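NAD-dependent protein deacylase 2 (Archaeoglobus fulgidus, PDB 4TWJ) uses NAD+ to remove acetyl groups from protein lysines, including the N-terminal lysine of the chromatin protein Alba, whose DNA binding and repression of transcription are thereby strengthened. Local coordinates at residues A[19-24]-A[192-197]. Numbering follows the deposited sequence.
Sequences VVFTGA and SSLVVY. With ACT (acetate ion), chain F.
Phe21, near the end of strand 18-22, reaches across to the loop that follows the neighbouring parallel strand 186-190, meeting both Ser192 and Leu194. With CG anti to the backbone N (chi1 176°), its ring extends from the strand so that CE2 lies 3.5 Å from CD2 of Leu194, an oblique apolar contact. At the ring edge, and in its plane, OG of Ser192 sits 3.9 Å from the same CE2. Leu202 of helix 201-208 and Ile98 of strand 94-99 also pack on this ring. Beyond the strand, Gly23 passes beside Ser192, its N 4.0 Å from the serine CB; a CB on Gly23 would clash with that carbon. Ser192 OG accepts the backbone N-H of Leu194 (N to OG 3.2 Å, 154° at the hydrogen), forming an ST turn, and also accepts a hydrogen bond from NE2 of Gln100. With Ser192 replaced by alanine, the Leu194 N-H and the Gln100 amide would probably lose this shared acceptor, and the turn its side-chain bond. At Ala24, an acetate ion, probably from the crystallisation liquor, bridges the two segments: Ala24 N donates to its OXT at 3.2 Å, and Ser193 N to its O at 2.8 Å (170°). Gly23, Ala24, Ser192 and Ser193 all belong to the NAD+ site, and this convergence of loops at the C-terminal ends of adjacent parallel strands is characteristic of the dinucleotide-binding Rossmann-like domain of sirtuins.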
# COMPACT_ATOMS: atom_id res chain seq x y z
N VAL A 19 -1.10 4.90 12.85
CA VAL A 19 -0.72 4.83 11.44
C VAL A 19 -1.00 3.42 10.93
O VAL A 19 -0.76 2.44 11.65
CB VAL A 19 0.77 5.18 11.25
CG1 VAL A 19 1.24 4.89 9.82
CG2 VAL A 19 1.01 6.63 11.62
N VAL A 20 -1.53 3.32 9.71
CA VAL A 20 -1.75 2.03 9.06
C VAL A 20 -0.83 1.91 7.85
O VAL A 20 -0.66 2.87 7.10
CB VAL A 20 -3.23 1.87 8.64
CG1 VAL A 20 -3.43 0.57 7.87
CG2 VAL A 20 -4.11 1.90 9.88
N PHE A 21 -0.24 0.73 7.69
CA PHE A 21 0.75 0.44 6.64
C PHE A 21 0.23 -0.77 5.87
O PHE A 21 -0.02 -1.82 6.48
CB PHE A 21 2.10 0.15 7.31
CG PHE A 21 3.20 -0.26 6.37
CD1 PHE A 21 4.16 0.66 5.97
CD2 PHE A 21 3.31 -1.58 5.93
CE1 PHE A 21 5.20 0.28 5.14
CE2 PHE A 21 4.34 -1.96 5.09
CZ PHE A 21 5.29 -1.03 4.70
N THR A 22 0.04 -0.64 4.56
CA THR A 22 -0.55 -1.72 3.78
C THR A 22 0.28 -2.14 2.58
O THR A 22 1.01 -1.34 1.99
CB THR A 22 -1.97 -1.36 3.29
OG1 THR A 22 -1.91 -0.29 2.34
CG2 THR A 22 -2.84 -0.94 4.47
N GLY A 23 0.13 -3.42 2.21
CA GLY A 23 0.75 -3.99 1.02
C GLY A 23 -0.26 -4.78 0.21
O GLY A 23 -1.47 -4.66 0.41
N ALA A 24 0.26 -5.63 -0.68
CA ALA A 24 -0.56 -6.30 -1.69
C ALA A 24 -1.63 -7.25 -1.14
O ALA A 24 -2.61 -7.54 -1.83
CB ALA A 24 0.33 -7.05 -2.67
N SER A 192 1.02 -7.12 4.33
CA SER A 192 2.40 -7.01 3.81
C SER A 192 3.32 -8.02 4.49
O SER A 192 3.25 -8.22 5.70
CB SER A 192 2.95 -5.60 4.01
OG SER A 192 4.28 -5.51 3.53
N SER A 193 4.20 -8.63 3.70
CA SER A 193 5.20 -9.57 4.23
C SER A 193 6.49 -8.86 4.67
O SER A 193 7.39 -9.49 5.22
CB SER A 193 5.51 -10.67 3.20
OG SER A 193 5.76 -10.13 1.92
N LEU A 194 6.57 -7.55 4.43
CA LEU A 194 7.68 -6.72 4.90
C LEU A 194 9.03 -7.20 4.36
O LEU A 194 10.02 -7.28 5.08
CB LEU A 194 7.68 -6.62 6.43
CG LEU A 194 6.37 -6.08 7.02
CD1 LEU A 194 6.37 -6.13 8.53
CD2 LEU A 194 6.12 -4.65 6.53
N VAL A 195 9.05 -7.48 3.06
CA VAL A 195 10.26 -7.89 2.35
C VAL A 195 10.69 -6.89 1.27
O VAL A 195 11.68 -7.12 0.58
CB VAL A 195 10.09 -9.30 1.72
CG1 VAL A 195 9.93 -10.35 2.81
CG2 VAL A 195 8.93 -9.35 0.74
N VAL A 196 9.94 -5.80 1.11
CA VAL A 196 10.29 -4.78 0.13
C VAL A 196 10.77 -3.51 0.83
O VAL A 196 10.04 -2.89 1.59
CB VAL A 196 9.12 -4.46 -0.82
CG1 VAL A 196 9.50 -3.36 -1.79
CG2 VAL A 196 8.69 -5.71 -1.57
N TYR A 197 12.04 -3.17 0.58
CA TYR A 197 12.65 -1.98 1.13
C TYR A 197 12.69 -0.89 0.07
O TYR A 197 12.62 -1.19 -1.13
CB TYR A 197 14.07 -2.29 1.62
CG TYR A 197 14.10 -2.94 2.98
CD1 TYR A 197 14.14 -2.17 4.13
CD2 TYR A 197 14.09 -4.32 3.12
CE1 TYR A 197 14.17 -2.75 5.38
CE2 TYR A 197 14.12 -4.92 4.37
CZ TYR A 197 14.16 -4.12 5.50
OH TYR A 197 14.19 -4.70 6.75
C ACT F . 3.36 -8.06 0.16
O ACT F . 4.34 -8.36 0.88
OXT ACT F . 3.21 -6.90 -0.27
CH3 ACT F . 2.35 -9.11 -0.17